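Local coordinates for nucleotidyl transferase (Methanothermobacter thermautotrophicus, PDB 6PLJ), which probably acts as a nucleotidyltransferase of the MobA-like NTP transferase family, possibly in pseudomurein cell wall synthesis, at residues Val153-Leu164 with Leu206-Leu217. Numbering follows the deposited sequence. Where two conformers were deposited one is given.
Sequences VSILARGESGWL and LYGVEASRPIEL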
loop_
_atom_site.group_PDB
_atom_site.type_symbol
_atom_site.label_atom_id
_atom_site.label_comp_id
_atom_site.label_asym_id
_atom_site.label_seq_id
_atom_site.Cartn_x
_atom_site.Cartn_y
_atom_site.Cartn_z
ATOM N N VAL A 153 10.434 -8.402 8.792
ATOM C CA VAL A 153 9.514 -7.781 7.852
ATOM C C VAL A 153 8.418 -8.793 7.604
ATOM O O VAL A 153 8.694 -9.991 7.404
ATOM C CB VAL A 153 10.214 -7.389 6.541
ATOM C CG1 VAL A 153 9.227 -6.753 5.566
ATOM C CG2 VAL A 153 11.374 -6.427 6.808
ATOM N N SER A 154 7.173 -8.337 7.655
ATOM C CA SER A 154 6.027 -9.181 7.371
ATOM C C SER A 154 5.373 -8.629 6.124
ATOM O O SER A 154 5.445 -7.438 5.856
ATOM C CB SER A 154 5.057 -9.176 8.542
ATOM O OG SER A 154 4.590 -7.865 8.772
ATOM N N ILE A 155 4.760 -9.501 5.343
ATOM C CA ILE A 155 4.271 -9.109 4.024
ATOM C C ILE A 155 3.126 -9.988 3.582
ATOM O O ILE A 155 3.041 -11.148 3.996
ATOM C CB ILE A 155 5.440 -9.178 3.014
ATOM C CG1 ILE A 155 5.067 -8.536 1.676
ATOM C CG2 ILE A 155 5.948 -10.617 2.843
ATOM C CD1 ILE A 155 6.284 -8.206 0.858
ATOM N N LEU A 156 2.241 -9.423 2.758
ATOM C CA LEU A 156 1.165 -10.209 2.156
ATOM C C LEU A 156 1.785 -11.190 1.164
ATOM O O LEU A 156 2.434 -10.800 0.212
ATOM C CB LEU A 156 0.148 -9.304 1.458
ATOM C CG LEU A 156 -1.095 -9.995 0.880
ATOM C CD1 LEU A 156 -1.897 -10.644 1.988
ATOM C CD2 LEU A 156 -1.946 -9.002 0.095
ATOM N N ALA A 157 1.573 -12.472 1.425
ATOM C CA ALA A 157 2.187 -13.544 0.650
ATOM C C ALA A 157 1.338 -13.845 -0.575
ATOM O O ALA A 157 0.132 -13.591 -0.603
ATOM C CB ALA A 157 2.316 -14.790 1.508
ATOM N N ARG A 158 1.993 -14.390 -1.588
ATOM C CA ARG A 158 1.326 -14.834 -2.809
ATOM C C ARG A 158 0.665 -16.195 -2.585
ATOM O O ARG A 158 -0.306 -16.533 -3.260
ATOM C CB ARG A 158 2.349 -14.868 -3.949
ATOM C CG ARG A 158 1.856 -15.329 -5.300
ATOM C CD ARG A 158 0.735 -14.467 -5.860
ATOM N NE ARG A 158 1.102 -13.063 -6.082
ATOM C CZ ARG A 158 0.342 -12.182 -6.750
ATOM N NH1 ARG A 158 -0.844 -12.536 -7.251
ATOM N NH2 ARG A 158 0.752 -10.932 -6.910
ATOM N N GLY A 159 1.187 -16.964 -1.631
ATOM C CA GLY A 159 0.675 -18.301 -1.318
ATOM C C GLY A 159 0.427 -18.458 0.162
ATOM O O GLY A 159 -0.151 -17.578 0.789
ATOM N N GLU A 160 0.869 -19.575 0.736
ATOM C CA GLU A 160 0.604 -19.862 2.147
ATOM C C GLU A 160 1.508 -19.041 3.079
ATOM O O GLU A 160 2.520 -18.489 2.644
ATOM C CB GLU A 160 0.732 -21.370 2.420
ATOM C CG GLU A 160 -0.273 -22.186 1.603
ATOM C CD GLU A 160 -0.350 -23.664 1.967
ATOM O OE1 GLU A 160 0.412 -24.129 2.835
ATOM O OE2 GLU A 160 -1.192 -24.373 1.363
ATOM N N SER A 161 1.127 -18.969 4.353
ATOM C CA SER A 161 1.913 -18.250 5.348
ATOM C C SER A 161 3.209 -18.987 5.626
ATOM O O SER A 161 3.296 -20.210 5.435
ATOM C CB SER A 161 1.154 -18.075 6.658
ATOM O OG SER A 161 -0.048 -17.344 6.471
ATOM N N GLY A 162 4.202 -18.242 6.089
ATOM C CA GLY A 162 5.455 -18.825 6.548
ATOM C C GLY A 162 6.635 -17.981 6.176
ATOM O O GLY A 162 6.523 -17.021 5.400
ATOM N N TRP A 163 7.786 -18.354 6.720
ATOM C CA TRP A 163 9.034 -17.704 6.342
ATOM C C TRP A 163 9.285 -17.797 4.841
ATOM O O TRP A 163 9.104 -18.863 4.235
ATOM C CB TRP A 163 10.219 -18.280 7.120
ATOM C CG TRP A 163 10.098 -18.032 8.569
ATOM C CD1 TRP A 163 9.837 -18.951 9.538
ATOM C CD2 TRP A 163 10.190 -16.764 9.227
ATOM N NE1 TRP A 163 9.776 -18.340 10.763
ATOM C CE2 TRP A 163 9.984 -16.995 10.601
ATOM C CE3 TRP A 163 10.429 -15.454 8.788
ATOM C CZ2 TRP A 163 10.017 -15.962 11.548
ATOM C CZ3 TRP A 163 10.455 -14.429 9.725
ATOM C CH2 TRP A 163 10.251 -14.691 11.090
ATOM N N LEU A 164 9.687 -16.668 4.256
ATOM C CA LEU A 164 9.946 -16.552 2.829
ATOM C C LEU A 164 11.427 -16.592 2.517
ATOM O O LEU A 164 12.214 -15.904 3.157
ATOM C CB LEU A 164 9.361 -15.236 2.288
ATOM C CG LEU A 164 7.861 -15.286 2.034
ATOM C CD1 LEU A 164 7.309 -13.872 1.913
ATOM C CD2 LEU A 164 7.553 -16.084 0.769
ATOM N N LEU A 206 11.963 -12.436 6.441
ATOM C CA LEU A 206 10.754 -11.984 5.746
ATOM C C LEU A 206 9.660 -13.008 6.004
ATOM O O LEU A 206 9.801 -14.163 5.585
ATOM C CB LEU A 206 11.033 -11.840 4.256
ATOM C CG LEU A 206 9.889 -11.342 3.370
ATOM C CD1 LEU A 206 9.464 -9.936 3.794
ATOM C CD2 LEU A 206 10.306 -11.370 1.905
ATOM N N TYR A 207 8.601 -12.616 6.716
ATOM C CA TYR A 207 7.483 -13.524 7.026
ATOM C C TYR A 207 6.278 -13.246 6.137
ATOM O O TYR A 207 5.710 -12.149 6.171
ATOM C CB TYR A 207 7.064 -13.446 8.491
ATOM C CG TYR A 207 6.070 -14.516 8.863
ATOM C CD1 TYR A 207 6.497 -15.816 9.139
ATOM C CD2 TYR A 207 4.704 -14.257 8.888
ATOM C CE1 TYR A 207 5.592 -16.809 9.455
ATOM C CE2 TYR A 207 3.790 -15.250 9.195
ATOM C CZ TYR A 207 4.250 -16.528 9.484
ATOM O OH TYR A 207 3.363 -17.524 9.802
ATOM N N GLY A 208 5.880 -14.252 5.355
ATOM C CA GLY A 208 4.713 -14.144 4.501
ATOM C C GLY A 208 3.430 -14.492 5.225
ATOM O O GLY A 208 3.341 -15.520 5.913
ATOM N N VAL A 209 2.430 -13.630 5.079
ATOM C CA VAL A 209 1.116 -13.819 5.650
ATOM C C VAL A 209 0.131 -14.130 4.523
ATOM O O VAL A 209 -0.056 -13.326 3.604
ATOM C CB VAL A 209 0.692 -12.564 6.426
ATOM C CG1 VAL A 209 -0.783 -12.626 6.789
ATOM C CG2 VAL A 209 1.580 -12.414 7.660
ATOM N N GLU A 210 -0.505 -15.295 4.589
ATOM C CA GLU A 210 -1.442 -15.685 3.542
ATOM C C GLU A 210 -2.615 -14.703 3.464
ATOM O O GLU A 210 -3.195 -14.337 4.476
ATOM C CB GLU A 210 -1.981 -17.112 3.776
ATOM C CG GLU A 210 -2.960 -17.529 2.684
ATOM C CD GLU A 210 -3.403 -18.981 2.726
ATOM O OE1 GLU A 210 -2.953 -19.735 3.601
ATOM O OE2 GLU A 210 -4.236 -19.345 1.875
ATOM N N ALA A 211 -2.972 -14.303 2.251
ATOM C CA ALA A 211 -4.156 -13.494 2.022
ATOM C C ALA A 211 -5.428 -14.231 2.411
ATOM O O ALA A 211 -5.522 -15.448 2.244
ATOM C CB ALA A 211 -4.241 -13.091 0.556
ATOM N N SER A 212 -6.401 -13.490 2.919
ATOM C CA SER A 212 -7.745 -14.031 3.138
ATOM C C SER A 212 -8.359 -14.510 1.827
ATOM O O SER A 212 -8.983 -15.564 1.774
ATOM C CB SER A 212 -8.648 -12.983 3.794
ATOM O OG SER A 212 -9.942 -13.506 4.073
ATOM N N ARG A 213 -8.185 -13.711 0.778
ATOM C CA ARG A 213 -8.748 -13.965 -0.543
ATOM C C ARG A 213 -7.668 -13.458 -1.515
ATOM O O ARG A 213 -7.039 -12.437 -1.213
ATOM C CB ARG A 213 -10.037 -13.134 -0.763
ATOM C CG ARG A 213 -11.096 -13.085 0.345
ATOM C CD ARG A 213 -12.175 -14.134 0.189
ATOM N NE ARG A 213 -12.961 -14.302 1.404
ATOM C CZ ARG A 213 -14.167 -13.783 1.598
ATOM N NH1 ARG A 213 -14.803 -13.992 2.738
ATOM N NH2 ARG A 213 -14.735 -13.057 0.651
ATOM N N PRO A 214 -7.434 -14.131 -2.661
ATOM C CA PRO A 214 -6.424 -13.607 -3.604
ATOM C C PRO A 214 -6.675 -12.198 -4.140
ATOM O O PRO A 214 -5.731 -11.534 -4.562
ATOM C CB PRO A 214 -6.461 -14.621 -4.746
ATOM C CG PRO A 214 -6.804 -15.884 -4.045
ATOM C CD PRO A 214 -7.843 -15.499 -3.036
ATOM N N ILE A 215 -7.920 -11.745 -4.116
ATOM C CA ILE A 215 -8.249 -10.378 -4.517
ATOM C C ILE A 215 -7.422 -9.355 -3.711
ATOM O O ILE A 215 -7.132 -8.262 -4.195
ATOM C CB ILE A 215 -9.763 -10.110 -4.364
ATOM C CG1 ILE A 215 -10.171 -8.835 -5.127
ATOM C CG2 ILE A 215 -10.177 -10.062 -2.901
ATOM C CD1 ILE A 215 -10.051 -8.965 -6.618
ATOM N N GLU A 216 -7.035 -9.715 -2.496
ATOM C CA GLU A 216 -6.237 -8.808 -1.654
ATOM C C GLU A 216 -4.891 -8.434 -2.276
ATOM O O GLU A 216 -4.366 -7.350 -2.001
ATOM C CB GLU A 216 -6.021 -9.417 -0.265
ATOM C CG GLU A 216 -7.316 -9.618 0.508
ATOM C CD GLU A 216 -7.089 -10.023 1.952
ATOM O OE1 GLU A 216 -6.139 -10.772 2.224
ATOM O OE2 GLU A 216 -7.887 -9.582 2.809
ATOM N N LEU A 217 -4.365 -9.297 -3.141
ATOM C CA LEU A 217 -3.088 -9.056 -3.814
ATOM C C LEU A 217 -3.193 -8.130 -5.021
ATOM O O LEU A 217 -2.169 -7.754 -5.585
ATOM C CB LEU A 217 -2.489 -10.391 -4.268
ATOM C CG LEU A 217 -1.936 -11.251 -3.141
ATOM C CD1 LEU A 217 -2.052 -12.740 -3.453
ATOM C CD2 LEU A 217 -0.494 -10.862 -2.860
HETATM O O HOH W 1 -1.688 -15.452 -0.087
HETATM O O HOH W 2 -0.874 -8.826 -7.844
HETATM O O HOH W 3 -1.198 -20.366 5.304
HETATM O O HOH W 4 12.965 -14.993 5.666
#
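At the edge of the mixed sheet of this MobA-like fold, strand 206-210 is held on both flanks by one piece of chain. Strand 153-157 runs parallel to it on one flank. The chain then turns through 158-161 and returns as the short outermost strand 162-163, antiparallel on the other. Tyr207 N gives a nearly straight bond of 2.7 Å to Val153 O, and Val209 N gives one to Ile155 O. On the outer flank Gly162 and Gly208 exchange N-H...O bonds in both directions. Ser161 extends this pairing with its side chain, as its OG takes the N-H of Glu210 at 2.8 Å. CG of Tyr207 is anti to the backbone N (chi1 -171°), which brings ring atom CE1 within 3.5 Å of Gly162 CA. Tyr207 and Trp163 form a T-shaped pair, planes at 81°. Tyr207 CD1 stands over the centre of the Trp163 face, 3.8 Å above its plane. A serine in place of Tyr207 would probably leave this Trp163 face without its edge-on partner and uncover Gly162. His147 stacks on the Tyr207 ring as well. Also on the Tyr207 face, Leu156 CD2 packs 3.8 Å from CD2 of Leu217, in the 3-10 turn 214-217. On the other face Leu206 reaches residues on both flanks. Its CD1 meets Val153 CG1 and Ile155 CG2, while its CG touches Leu164 CD1. Gly208 leaves room here, for a CB would press on Ala157 and Leu164. A water ties the turn to segment 206-217, donating to Ala157 O and Gly159 O and accepting from Ala211 N at 2.9 Å.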